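Acyl-CoA dehydrogenase (PDB 3OWA) probably catalyses the FAD-dependent alpha,beta-dehydrogenation of acyl-CoA thioesters, working as an assembly of two subunits with bound flavin. Local coordinates at residues A[289-294]-A[380-385]; A[306-311]-A[588-593]; A[196-201]-A[236-241]; A[212-215]-A[220-223]. One frame throughout, in Å; residues are numbered along the deposited sequence.

Contacts 1 and 2 lie in the helical part of the chain and touch each other. Both are largely buried, and both reach the second subunit: contact 1 joins stacked rings to a cluster of polar groups round the FAD pyrophosphate, whereas contact 2 is almost wholly aliphatic. Contacts 3 and 4 belong to the beta domain, their centres about 44 Å or more from those of the first two. They share one sheet, in which strand 195-202 pairs with 206-213 and strand 219-221 with 235-240. Contact 3 fills the buried interior between strands with Phe, Val and Leu side chains; contact 4, about 8 Å away between centres, is a sparse lysine-threonine touch at the surface.

Contact 1. Residues A[289-294]-A[380-385]; sequences QYANQR and VQIHGG. With FAD (flavin-adenine dinucleotide), chain J.
The rings of Tyr290 and His383 form an offset stack, their centroids 4.3 Å apart and planes at 22°. His383 CD2 lies over one face of the tyrosine, towards its rim, while Tyr290 CB adds a CH-pi contact to the imidazole face. Tyr290 CG stands anti to its own N (chi1 -170°), which carries the ring across to His383, whose ND1 is tied to Gly379 O. At the phenol edge a water accepts from Tyr290 OH at 2.6 Å and donates to both His383 O and FAD O1A. Arg294 meets the same phosphate oxygen edge-on, NE to O1A 2.9 Å and nearly straight (167°); its NH1 makes weaker bonds to O1A and O2P. The guanidinium probably offsets the pyrophosphate charge, and the neutral amide Gly385 N donates to FAD O1P at 2.8 Å. Gln381 O accepts from ribose O3B. The second subunit completes the pocket, which lies where helices 257-293 and 358-383 end, with Ile382 and Ala291 packed on Ile307 of helix 305-336.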
loop_
_atom_site.group_PDB
_atom_site.type_symbol
_atom_site.label_atom_id
_atom_site.label_comp_id
_atom_site.label_asym_id
_atom_site.label_seq_id
_atom_site.Cartn_x
_atom_site.Cartn_y
_atom_site.Cartn_z
ATOM N N GLN A 289 -1.309 20.284 6.393
ATOM C CA GLN A 289 -0.821 21.579 5.898
ATOM C C GLN A 289 -1.053 21.694 4.388
ATOM O O GLN A 289 -1.486 22.737 3.918
ATOM C CB GLN A 289 0.667 21.802 6.196
ATOM C CG GLN A 289 1.073 21.684 7.634
ATOM C CD GLN A 289 2.598 21.789 7.834
ATOM O OE1 GLN A 289 3.407 21.262 7.049
ATOM N NE2 GLN A 289 2.987 22.475 8.896
ATOM N N TYR A 290 -0.772 20.629 3.636
ATOM C CA TYR A 290 -0.992 20.647 2.190
ATOM C C TYR A 290 -2.460 20.851 1.825
ATOM O O TYR A 290 -2.759 21.670 0.965
ATOM C CB TYR A 290 -0.447 19.372 1.499
ATOM C CG TYR A 290 -0.461 19.543 0.018
ATOM C CD1 TYR A 290 -1.474 18.960 -0.766
ATOM C CD2 TYR A 290 0.514 20.336 -0.621
ATOM C CE1 TYR A 290 -1.516 19.151 -2.124
ATOM C CE2 TYR A 290 0.494 20.518 -1.998
ATOM C CZ TYR A 290 -0.524 19.922 -2.750
ATOM O OH TYR A 290 -0.574 20.113 -4.114
ATOM N N ALA A 291 -3.360 20.125 2.491
ATOM C CA ALA A 291 -4.803 20.231 2.253
ATOM C C ALA A 291 -5.355 21.650 2.479
ATOM O O ALA A 291 -6.199 22.105 1.712
ATOM C CB ALA A 291 -5.592 19.218 3.098
ATOM N N ASN A 292 -4.859 22.344 3.499
ATOM C CA ASN A 292 -5.236 23.752 3.735
ATOM C C ASN A 292 -4.727 24.729 2.670
ATOM O O ASN A 292 -5.321 25.776 2.482
ATOM C CB ASN A 292 -4.749 24.238 5.107
ATOM C CG ASN A 292 -5.623 23.745 6.267
ATOM O OD1 ASN A 292 -5.142 23.608 7.388
ATOM N ND2 ASN A 292 -6.890 23.489 6.007
ATOM N N GLN A 293 -3.625 24.415 1.989
ATOM C CA GLN A 293 -3.074 25.388 1.026
ATOM C C GLN A 293 -3.473 25.107 -0.421
ATOM O O GLN A 293 -3.647 26.041 -1.207
ATOM C CB GLN A 293 -1.550 25.522 1.140
ATOM C CG GLN A 293 -1.046 26.076 2.494
ATOM C CD GLN A 293 -1.537 27.476 2.822
ATOM O OE1 GLN A 293 -2.181 27.697 3.857
ATOM N NE2 GLN A 293 -1.224 28.437 1.952
ATOM N N ARG A 294 -3.599 23.826 -0.777
ATOM C CA ARG A 294 -3.917 23.466 -2.157
ATOM C C ARG A 294 -5.387 23.768 -2.460
ATOM O O ARG A 294 -6.273 23.236 -1.810
ATOM C CB ARG A 294 -3.626 21.979 -2.389
ATOM C CG ARG A 294 -4.055 21.443 -3.750
ATOM C CD ARG A 294 -3.531 22.279 -4.883
ATOM N NE ARG A 294 -3.567 21.532 -6.148
ATOM C CZ ARG A 294 -3.076 21.967 -7.302
ATOM N NH1 ARG A 294 -3.108 21.182 -8.401
ATOM N NH2 ARG A 294 -2.531 23.180 -7.362
ATOM N N VAL A 380 0.410 10.612 0.114
ATOM C CA VAL A 380 0.675 10.801 -1.259
ATOM C C VAL A 380 -0.602 11.142 -2.054
ATOM O O VAL A 380 -0.564 12.048 -2.902
ATOM C CB VAL A 380 1.323 9.484 -1.883
ATOM C CG1 VAL A 380 1.314 9.589 -3.380
ATOM C CG2 VAL A 380 2.777 9.288 -1.332
ATOM N N GLN A 381 -1.698 10.391 -1.853
ATOM C CA GLN A 381 -2.931 10.617 -2.585
ATOM C C GLN A 381 -3.471 12.038 -2.334
ATOM O O GLN A 381 -3.935 12.713 -3.252
ATOM C CB GLN A 381 -4.023 9.605 -2.179
ATOM C CG GLN A 381 -5.187 9.547 -3.154
ATOM C CD GLN A 381 -4.749 8.932 -4.483
ATOM O OE1 GLN A 381 -3.680 8.344 -4.538
ATOM N NE2 GLN A 381 -5.547 9.106 -5.575
ATOM N N ILE A 382 -3.414 12.480 -1.099
ATOM C CA ILE A 382 -3.829 13.870 -0.793
ATOM C C ILE A 382 -3.009 14.927 -1.585
ATOM O O ILE A 382 -3.533 15.973 -1.988
ATOM C CB ILE A 382 -3.690 14.147 0.719
ATOM C CG1 ILE A 382 -4.835 13.492 1.482
ATOM C CG2 ILE A 382 -3.740 15.670 1.044
ATOM C CD1 ILE A 382 -4.581 13.421 2.963
ATOM N N HIS A 383 -1.725 14.648 -1.807
ATOM C CA HIS A 383 -0.842 15.554 -2.568
ATOM C C HIS A 383 -1.057 15.413 -4.081
ATOM O O HIS A 383 -0.646 16.261 -4.849
ATOM C CB HIS A 383 0.664 15.274 -2.259
ATOM C CG HIS A 383 1.143 15.844 -0.953
ATOM N ND1 HIS A 383 0.867 15.262 0.268
ATOM C CD2 HIS A 383 1.890 16.950 -0.684
ATOM C CE1 HIS A 383 1.413 15.997 1.236
ATOM N NE2 HIS A 383 2.066 17.001 0.677
ATOM N N GLY A 384 -1.722 14.346 -4.518
ATOM C CA GLY A 384 -1.879 14.142 -5.953
ATOM C C GLY A 384 -0.546 13.874 -6.638
ATOM O O GLY A 384 0.344 13.233 -6.070
ATOM N N GLY A 385 -0.382 14.405 -7.848
ATOM C CA GLY A 385 0.866 14.239 -8.627
ATOM C C GLY A 385 2.089 14.776 -7.884
ATOM O O GLY A 385 3.178 14.296 -8.112
HETATM P PA FAD J . -5.133 17.703 -7.281
HETATM O O1A FAD J . -4.637 18.913 -6.508
HETATM O O2A FAD J . -6.080 18.030 -8.374
HETATM O O5B FAD J . -5.751 16.708 -6.208
HETATM C C5B FAD J . -5.226 16.627 -4.914
HETATM C C4B FAD J . -6.077 15.696 -4.080
HETATM O O4B FAD J . -7.362 16.280 -3.896
HETATM C C3B FAD J . -6.280 14.337 -4.756
HETATM O O3B FAD J . -6.389 13.362 -3.756
HETATM C C2B FAD J . -7.664 14.504 -5.377
HETATM O O2B FAD J . -8.327 13.280 -5.537
HETATM C C1B FAD J . -8.364 15.391 -4.345
HETATM N N9A FAD J . -9.493 16.150 -4.931
HETATM C C8A FAD J . -9.449 17.127 -5.904
HETATM N N7A FAD J . -10.711 17.586 -6.133
HETATM C C5A FAD J . -11.547 16.920 -5.305
HETATM C C6A FAD J . -12.928 16.957 -5.113
HETATM N N6A FAD J . -13.718 17.678 -5.922
HETATM N N1A FAD J . -13.486 16.123 -4.166
HETATM C C2A FAD J . -12.707 15.252 -3.427
HETATM N N3A FAD J . -11.341 15.232 -3.621
HETATM C C4A FAD J . -10.780 16.022 -4.546
HETATM N N1 FAD J . -1.481 15.735 -17.463
HETATM C C2 FAD J . -1.667 15.933 -18.799
HETATM O O2 FAD J . -2.612 16.634 -19.156
HETATM N N3 FAD J . -0.802 15.372 -19.728
HETATM C C4 FAD J . 0.261 14.593 -19.337
HETATM O O4 FAD J . 1.011 14.105 -20.192
HETATM C C4X FAD J . 0.442 14.370 -17.979
HETATM N N5 FAD J . 1.496 13.589 -17.535
HETATM C C5X FAD J . 1.716 13.421 -16.186
HETATM C C6 FAD J . 2.834 12.699 -15.752
HETATM C C7 FAD J . 3.046 12.553 -14.384
HETATM C C7M FAD J . 4.226 11.747 -13.889
HETATM C C8 FAD J . 2.161 13.150 -13.482
HETATM C C8M FAD J . 2.327 13.025 -11.999
HETATM C C9 FAD J . 1.045 13.860 -13.914
HETATM C C9A FAD J . 0.832 14.024 -15.270
HETATM N N10 FAD J . -0.275 14.740 -15.707
HETATM C C10 FAD J . -0.438 14.951 -17.050
HETATM C "C1'" FAD J . -1.228 15.389 -14.741
HETATM C "C2'" FAD J . -1.849 14.324 -13.804
HETATM O "O2'" FAD J . -2.658 13.304 -14.420
HETATM C "C3'" FAD J . -2.491 15.036 -12.599
HETATM O "O3'" FAD J . -1.664 14.879 -11.469
HETATM C "C4'" FAD J . -3.857 14.487 -12.313
HETATM O "O4'" FAD J . -4.632 14.652 -13.488
HETATM C "C5'" FAD J . -4.292 15.256 -10.755
HETATM O "O5'" FAD J . -4.007 16.570 -10.505
HETATM P P FAD J . -3.159 17.180 -9.265
HETATM O O1P FAD J . -1.916 16.317 -9.209
HETATM O O2P FAD J . -2.820 18.614 -9.348
HETATM O O3P FAD J . -3.937 16.837 -7.927
HETATM O O HOH W 1 -2.264 18.443 -5.187
#

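Contact 2. Residues A[306-311]-A[588-593]; sequences LIQEKL and KILEDE
Leu311 and Leu590 meet methyl to methyl, and aliphatic contact dominates the interface. Leu311 CD1 presses on Leu590 CD2 at 3.4 Å, tighter than usual van der Waals distance, with Leu590 CG next at 3.8 Å from the same methyl. The two side chains cross at about a right angle. In Leu590 CG is anti to the carbonyl carbon (chi1 -68°), a setting that sends its branch out towards the other helix. Ile589 flanks this pair: its CG2 lies 4.4 Å from Leu311 CD1, a looser touch.

Contact with the backbone comes from the other branch of the isoleucine, whose CD1 rests 3.7 Å from Leu311 O. Gln308 contributes through its carbon chain, CG approaching Leu590 CD1 to 4.2 Å. The amide end of Gln308 is engaged elsewhere, NE2 donating to Ala302 O. Beyond the pair, Leu311 also packs on Ser287 and Ile382, and Ile589 on Ala288, Gln527 and Tyr531.

The short helical segments pass at 10.8 Å between axes and at 88°, a near-perpendicular crossing. It docks the end of C-terminal helix 578-592 against helix 305-336, within the largely helical C-terminal part of the acyl-CoA dehydrogenase fold and close to the FAD pocket, which Ile307 of helix 305-336 lines.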
loop_
_atom_site.group_PDB
_atom_site.type_symbol
_atom_site.label_atom_id
_atom_site.label_comp_id
_atom_site.label_asym_id
_atom_site.label_seq_id
_atom_site.Cartn_x
_atom_site.Cartn_y
_atom_site.Cartn_z
ATOM N N LEU A 306 -14.037 13.923 1.285
ATOM C CA LEU A 306 -13.155 12.767 1.037
ATOM C C LEU A 306 -11.736 13.005 1.552
ATOM O O LEU A 306 -11.096 12.086 2.022
ATOM C CB LEU A 306 -13.040 12.425 -0.447
ATOM C CG LEU A 306 -14.185 11.679 -1.111
ATOM C CD1 LEU A 306 -13.769 11.266 -2.551
ATOM C CD2 LEU A 306 -14.581 10.483 -0.230
ATOM N N ILE A 307 -11.247 14.236 1.422
ATOM C CA ILE A 307 -9.951 14.630 1.982
ATOM C C ILE A 307 -10.019 14.592 3.524
ATOM O O ILE A 307 -9.106 14.074 4.198
ATOM C CB ILE A 307 -9.526 16.023 1.442
ATOM C CG1 ILE A 307 -9.245 15.933 -0.076
ATOM C CG2 ILE A 307 -8.320 16.573 2.187
ATOM C CD1 ILE A 307 -8.006 15.083 -0.447
ATOM N N GLN A 308 -11.112 15.116 4.077
ATOM C CA GLN A 308 -11.317 15.095 5.525
ATOM C C GLN A 308 -11.353 13.649 6.038
ATOM O O GLN A 308 -10.744 13.317 7.055
ATOM C CB GLN A 308 -12.629 15.804 5.864
ATOM C CG GLN A 308 -12.562 17.288 5.605
ATOM C CD GLN A 308 -13.912 17.977 5.734
ATOM O OE1 GLN A 308 -14.893 17.380 6.184
ATOM N NE2 GLN A 308 -13.966 19.242 5.330
ATOM N N GLU A 309 -12.048 12.785 5.313
ATOM C CA GLU A 309 -12.141 11.390 5.702
ATOM C C GLU A 309 -10.738 10.715 5.733
ATOM O O GLU A 309 -10.428 9.999 6.691
ATOM C CB GLU A 309 -13.079 10.624 4.760
ATOM C CG GLU A 309 -13.457 9.212 5.258
ATOM C CD GLU A 309 -14.233 8.375 4.222
ATOM O OE1 GLU A 309 -15.027 7.498 4.653
ATOM O OE2 GLU A 309 -14.071 8.591 2.987
ATOM N N LYS A 310 -9.911 10.938 4.709
ATOM C CA LYS A 310 -8.556 10.368 4.696
ATOM C C LYS A 310 -7.773 10.844 5.918
ATOM O O LYS A 310 -7.165 10.045 6.613
ATOM C CB LYS A 310 -7.791 10.738 3.418
ATOM C CG LYS A 310 -8.387 10.216 2.131
ATOM C CD LYS A 310 -7.575 10.786 0.968
ATOM C CE LYS A 310 -8.214 10.462 -0.389
ATOM N NZ LYS A 310 -8.134 8.963 -0.670
ATOM N N LEU A 311 -7.802 12.150 6.200
ATOM C CA LEU A 311 -7.112 12.685 7.371
ATOM C C LEU A 311 -7.564 12.088 8.688
ATOM O O LEU A 311 -6.723 11.820 9.559
ATOM C CB LEU A 311 -7.190 14.227 7.463
ATOM C CG LEU A 311 -6.332 15.056 6.489
ATOM C CD1 LEU A 311 -6.623 16.520 6.636
ATOM C CD2 LEU A 311 -4.785 14.834 6.707
ATOM N N LYS A 588 -10.516 19.388 13.540
ATOM C CA LYS A 588 -9.493 19.768 14.521
ATOM C C LYS A 588 -8.042 19.548 14.006
ATOM O O LYS A 588 -7.125 20.333 14.292
ATOM C CB LYS A 588 -9.694 19.009 15.815
ATOM C CG LYS A 588 -8.800 19.560 16.936
ATOM C CD LYS A 588 -9.124 18.972 18.265
ATOM C CE LYS A 588 -8.566 19.850 19.376
ATOM N NZ LYS A 588 -8.930 19.246 20.686
ATOM N N ILE A 589 -7.846 18.480 13.235
ATOM C CA ILE A 589 -6.554 18.234 12.583
ATOM C C ILE A 589 -6.209 19.391 11.653
ATOM O O ILE A 589 -5.104 19.913 11.706
ATOM C CB ILE A 589 -6.612 16.923 11.781
ATOM C CG1 ILE A 589 -6.675 15.770 12.777
ATOM C CG2 ILE A 589 -5.383 16.817 10.796
ATOM C CD1 ILE A 589 -7.018 14.473 12.146
ATOM N N LEU A 590 -7.179 19.808 10.837
ATOM C CA LEU A 590 -6.978 20.897 9.887
ATOM C C LEU A 590 -6.843 22.253 10.579
ATOM O O LEU A 590 -6.178 23.148 10.061
ATOM C CB LEU A 590 -8.107 20.962 8.875
ATOM C CG LEU A 590 -8.127 19.783 7.917
ATOM C CD1 LEU A 590 -9.512 19.681 7.262
ATOM C CD2 LEU A 590 -6.974 19.913 6.890
ATOM N N GLU A 591 -7.474 22.390 11.741
ATOM C CA GLU A 591 -7.347 23.617 12.545
ATOM C C GLU A 591 -5.924 23.761 13.126
ATOM O O GLU A 591 -5.314 24.821 13.021
ATOM C CB GLU A 591 -8.401 23.627 13.653
ATOM C CG GLU A 591 -8.237 24.757 14.641
ATOM C CD GLU A 591 -8.598 26.116 14.046
ATOM O OE1 GLU A 591 -9.814 26.418 13.949
ATOM O OE2 GLU A 591 -7.669 26.886 13.689
ATOM N N ASP A 592 -5.408 22.684 13.718
ATOM C CA ASP A 592 -4.056 22.661 14.306
ATOM C C ASP A 592 -2.950 22.429 13.274
ATOM O O ASP A 592 -1.786 22.670 13.555
ATOM C CB ASP A 592 -3.971 21.603 15.424
ATOM C CG ASP A 592 -4.983 21.855 16.568
ATOM O OD1 ASP A 592 -5.451 23.012 16.739
ATOM O OD2 ASP A 592 -5.323 20.885 17.297
ATOM N N GLU A 593 -3.321 21.954 12.086
ATOM C CA GLU A 593 -2.348 21.526 11.032
ATOM C C GLU A 593 -1.284 20.560 11.540
ATOM O O GLU A 593 -0.094 20.684 11.211
ATOM C CB GLU A 593 -1.691 22.720 10.325
ATOM C CG GLU A 593 -2.638 23.526 9.458
ATOM C CD GLU A 593 -1.927 24.616 8.678
ATOM O OE1 GLU A 593 -2.313 24.843 7.514
ATOM O OE2 GLU A 593 -0.986 25.244 9.225
#

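Contact 3. Residues A[196-201]-A[236-241]; sequences FIVYAK and RTLILE
Leu238 joins two strands of the beta domain characteristic of acyl-CoA dehydrogenases, placing its two methyls against different neighbours. With CG anti to the backbone N (chi1 -179°), Leu238 extends its fork towards strand 195-202. CD1 sits over the centre of one face of the Phe196 ring, 4.0 Å from the centroid and 9° off the normal, a CH-pi contact. CD2 touches both Phe196 CD2, at 3.8 Å, and Val198 CG2. The phenylalanine and leucine side chains run obliquely to each other. Val198 divides its own methyls likewise, CG2 to Leu238 and CG1 to Leu240. The strand segments are not paired: their axes stay 10.8 Å apart and cross at 61°, as layers that face each other through side chains. Ile187, Leu180 and Val219, from other strands of the sheet, also touch these four buried side chains. Val198 and Leu240 lie side by side, pointing opposite ways, with Val198 CG1 3.9 Å from Leu240 CD1.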
loop_
_atom_site.group_PDB
_atom_site.type_symbol
_atom_site.label_atom_id
_atom_site.label_comp_id
_atom_site.label_asym_id
_atom_site.label_seq_id
_atom_site.Cartn_x
_atom_site.Cartn_y
_atom_site.Cartn_z
ATOM N N PHE A 196 31.220 -4.292 14.593
ATOM C CA PHE A 196 30.091 -5.101 14.062
ATOM C C PHE A 196 29.814 -6.287 15.006
ATOM O O PHE A 196 30.731 -7.026 15.348
ATOM C CB PHE A 196 30.404 -5.751 12.668
ATOM C CG PHE A 196 30.628 -4.746 11.562
ATOM C CD1 PHE A 196 31.837 -4.039 11.476
ATOM C CD2 PHE A 196 29.616 -4.485 10.623
ATOM C CE1 PHE A 196 32.062 -3.094 10.484
ATOM C CE2 PHE A 196 29.810 -3.536 9.618
ATOM C CZ PHE A 196 31.047 -2.844 9.524
ATOM N N ILE A 197 28.562 -6.461 15.394
ATOM C CA ILE A 197 28.147 -7.634 16.159
ATOM C C ILE A 197 27.849 -8.692 15.116
ATOM O O ILE A 197 26.884 -8.570 14.407
ATOM C CB ILE A 197 26.872 -7.371 16.971
ATOM C CG1 ILE A 197 27.051 -6.120 17.872
ATOM C CG2 ILE A 197 26.464 -8.676 17.805
ATOM C CD1 ILE A 197 28.225 -6.159 18.875
ATOM N N VAL A 198 28.722 -9.676 14.984
ATOM C CA VAL A 198 28.608 -10.661 13.907
ATOM C C VAL A 198 28.217 -12.049 14.452
ATOM O O VAL A 198 28.788 -12.524 15.420
ATOM C CB VAL A 198 29.967 -10.815 13.217
ATOM C CG1 VAL A 198 29.905 -11.892 12.141
ATOM C CG2 VAL A 198 30.472 -9.434 12.655
ATOM N N TYR A 199 27.293 -12.738 13.798
ATOM C CA TYR A 199 26.930 -14.083 14.230
ATOM C C TYR A 199 27.548 -15.071 13.286
ATOM O O TYR A 199 27.516 -14.850 12.068
ATOM C CB TYR A 199 25.416 -14.232 14.133
ATOM C CG TYR A 199 24.671 -13.491 15.200
ATOM C CD1 TYR A 199 24.301 -14.137 16.395
ATOM C CD2 TYR A 199 24.285 -12.165 15.015
ATOM C CE1 TYR A 199 23.566 -13.463 17.380
ATOM C CE2 TYR A 199 23.557 -11.491 16.005
ATOM C CZ TYR A 199 23.198 -12.133 17.167
ATOM O OH TYR A 199 22.443 -11.422 18.108
ATOM N N ALA A 200 28.117 -16.163 13.831
ATOM C CA ALA A 200 28.814 -17.167 13.028
ATOM C C ALA A 200 28.724 -18.493 13.775
ATOM O O ALA A 200 28.488 -18.491 14.979
ATOM C CB ALA A 200 30.283 -16.800 12.829
ATOM N N LYS A 201 28.914 -19.606 13.080
ATOM C CA LYS A 201 28.873 -20.907 13.746
ATOM C C LYS A 201 30.279 -21.433 14.009
ATOM O O LYS A 201 31.011 -21.725 13.070
ATOM C CB LYS A 201 28.044 -21.930 12.955
ATOM C CG LYS A 201 26.581 -21.568 12.883
ATOM C CD LYS A 201 25.783 -22.612 12.092
ATOM C CE LYS A 201 24.298 -22.233 12.101
ATOM N NZ LYS A 201 23.478 -23.298 11.413
ATOM N N ARG A 236 25.623 -2.388 3.107
ATOM C CA ARG A 236 26.601 -3.145 2.327
ATOM C C ARG A 236 26.705 -4.549 2.824
ATOM O O ARG A 236 26.229 -4.870 3.894
ATOM C CB ARG A 236 28.027 -2.546 2.459
ATOM C CG ARG A 236 28.160 -1.042 2.137
ATOM C CD ARG A 236 29.612 -0.640 2.235
ATOM N NE ARG A 236 29.768 0.775 1.877
ATOM C CZ ARG A 236 30.944 1.355 1.707
ATOM N NH1 ARG A 236 32.081 0.634 1.806
ATOM N NH2 ARG A 236 30.982 2.655 1.399
ATOM N N THR A 237 27.400 -5.396 2.074
ATOM C CA THR A 237 27.675 -6.722 2.567
ATOM C C THR A 237 28.987 -6.635 3.365
ATOM O O THR A 237 29.934 -5.982 2.918
ATOM C CB THR A 237 27.834 -7.689 1.334
ATOM O OG1 THR A 237 26.534 -7.880 0.779
ATOM C CG2 THR A 237 28.428 -9.052 1.733
ATOM N N LEU A 238 29.040 -7.279 4.527
ATOM C CA LEU A 238 30.287 -7.425 5.284
ATOM C C LEU A 238 31.010 -8.687 4.858
ATOM O O LEU A 238 30.449 -9.793 4.949
ATOM C CB LEU A 238 29.962 -7.501 6.761
ATOM C CG LEU A 238 31.160 -7.624 7.723
ATOM C CD1 LEU A 238 32.049 -6.374 7.696
ATOM C CD2 LEU A 238 30.584 -7.837 9.139
ATOM N N ILE A 239 32.243 -8.549 4.389
ATOM C CA ILE A 239 32.957 -9.724 3.814
ATOM C C ILE A 239 34.041 -10.174 4.812
ATOM O O ILE A 239 34.897 -9.367 5.234
ATOM C CB ILE A 239 33.600 -9.338 2.473
ATOM C CG1 ILE A 239 32.542 -8.704 1.508
ATOM C CG2 ILE A 239 34.412 -10.504 1.864
ATOM C CD1 ILE A 239 33.191 -8.065 0.238
ATOM N N LEU A 240 33.968 -11.434 5.229
ATOM C CA LEU A 240 34.893 -11.988 6.203
ATOM C C LEU A 240 35.752 -13.058 5.527
ATOM O O LEU A 240 35.273 -14.154 5.227
ATOM C CB LEU A 240 34.107 -12.575 7.402
ATOM C CG LEU A 240 33.155 -11.543 8.028
ATOM C CD1 LEU A 240 32.112 -12.171 8.925
ATOM C CD2 LEU A 240 33.927 -10.368 8.729
ATOM N N GLU A 241 37.018 -12.748 5.332
ATOM C CA GLU A 241 37.971 -13.650 4.639
ATOM C C GLU A 241 39.140 -13.904 5.600
ATOM O O GLU A 241 40.075 -13.079 5.738
ATOM C CB GLU A 241 38.392 -13.041 3.286
ATOM C CG GLU A 241 37.230 -12.971 2.252
ATOM C CD GLU A 241 37.540 -12.086 0.976
ATOM O OE1 GLU A 241 36.862 -12.285 -0.074
ATOM O OE2 GLU A 241 38.424 -11.185 1.038
#

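Contact 4. Residues A[212-215]-A[220-223]; sequences VEKD and STSP
Lys214 lays its aliphatic end across the methyl of Thr221, CE to CG2 at 3.9 Å, the lysine chain running roughly perpendicular to the threonine side chain. The lysine leaves the backbone with CG anti to N (chi1 -175°) and is then bent at chi2 and again at chi4, which curls CE towards the threonine while NZ turns along the neighbouring residue. There NZ comes within 4.5 Å of Ser220 CA, a loose touch with a carbon rather than a polar bond. The lysine is modelled in two conformers, and this touch holds for one of them; the contact is in any case light, burying 92 Å² in all.

Thr221 meets the lysine with its methyl, while its OG1 is hydrogen-bonded to Arg236 NH1 on the neighbouring strand. Strand 219-221 pairs antiparallel with strand 235-240, the backbone of Ser220 bonding to that of Ile239, and this pairing fixes the edge on which the lysine rests.

Lys214 also packs on Phe196 and Val219, while its backbone is bonded to Asp194. The touch spans the short loop that joins strand 206-213 to strand 219-221, at the surface of the middle, beta domain of the acyl-CoA dehydrogenase fold.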
loop_
_atom_site.group_PDB
_atom_site.type_symbol
_atom_site.label_atom_id
_atom_site.label_comp_id
_atom_site.label_asym_id
_atom_site.label_seq_id
_atom_site.Cartn_x
_atom_site.Cartn_y
_atom_site.Cartn_z
ATOM N N VAL A 212 33.290 -7.669 16.383
ATOM C CA VAL A 212 34.273 -7.679 15.325
ATOM C C VAL A 212 34.543 -6.222 14.962
ATOM O O VAL A 212 33.631 -5.514 14.527
ATOM C CB VAL A 212 33.743 -8.411 14.083
ATOM C CG1 VAL A 212 34.790 -8.348 12.938
ATOM C CG2 VAL A 212 33.375 -9.860 14.435
ATOM N N GLU A 213 35.787 -5.792 15.126
ATOM C CA GLU A 213 36.192 -4.458 14.693
ATOM C C GLU A 213 36.473 -4.411 13.192
ATOM O O GLU A 213 37.063 -5.351 12.613
ATOM C CB GLU A 213 37.417 -4.021 15.502
ATOM C CG GLU A 213 37.081 -3.850 16.980
ATOM C CD GLU A 213 38.261 -3.335 17.816
ATOM O OE1 GLU A 213 38.275 -3.555 19.048
ATOM O OE2 GLU A 213 39.178 -2.713 17.250
ATOM N N LYS A 214 36.060 -3.312 12.566
ATOM C CA LYS A 214 36.323 -3.063 11.144
ATOM C C LYS A 214 37.805 -3.222 10.789
ATOM O O LYS A 214 38.146 -3.798 9.746
ATOM C CB LYS A 214 35.808 -1.666 10.740
ATOM C CG LYS A 214 35.927 -1.342 9.253
ATOM C CD LYS A 214 35.310 -2.434 8.360
ATOM C CE LYS A 214 34.927 -1.879 6.988
ATOM N NZ LYS A 214 36.047 -1.544 6.035
ATOM N N ASP A 215 38.674 -2.762 11.688
ATOM C CA ASP A 215 40.125 -2.810 11.479
ATOM C C ASP A 215 40.811 -4.173 11.695
ATOM O O ASP A 215 42.010 -4.308 11.404
ATOM C CB ASP A 215 40.798 -1.712 12.319
ATOM C CG ASP A 215 40.607 -0.323 11.709
ATOM O OD1 ASP A 215 40.790 0.678 12.437
ATOM O OD2 ASP A 215 40.261 -0.232 10.494
ATOM N N SER A 220 36.218 -6.683 5.286
ATOM C CA SER A 220 35.961 -5.646 4.247
ATOM C C SER A 220 34.497 -5.553 3.939
ATOM O O SER A 220 33.664 -6.287 4.526
ATOM C CB SER A 220 36.757 -5.937 2.934
ATOM O OG SER A 220 36.396 -7.185 2.416
ATOM N N THR A 221 34.154 -4.668 3.012
ATOM C CA THR A 221 32.749 -4.487 2.620
ATOM C C THR A 221 32.590 -4.416 1.100
ATOM O O THR A 221 33.564 -4.144 0.346
ATOM C CB THR A 221 32.063 -3.211 3.233
ATOM O OG1 THR A 221 32.759 -2.039 2.775
ATOM C CG2 THR A 221 32.046 -3.237 4.761
ATOM N N SER A 222 31.375 -4.733 0.641
ATOM C CA SER A 222 31.025 -4.589 -0.784
ATOM C C SER A 222 30.667 -3.131 -1.047
ATOM O O SER A 222 30.580 -2.331 -0.123
ATOM C CB SER A 222 29.785 -5.449 -1.066
ATOM O OG SER A 222 28.654 -4.819 -0.470
ATOM N N PRO A 223 30.425 -2.776 -2.314
ATOM C CA PRO A 223 29.834 -1.500 -2.627
ATOM C C PRO A 223 28.439 -1.315 -1.975
ATOM O O PRO A 223 27.777 -2.309 -1.605
ATOM C CB PRO A 223 29.680 -1.574 -4.168
ATOM C CG PRO A 223 30.766 -2.556 -4.611
ATOM C CD PRO A 223 30.712 -3.590 -3.532
#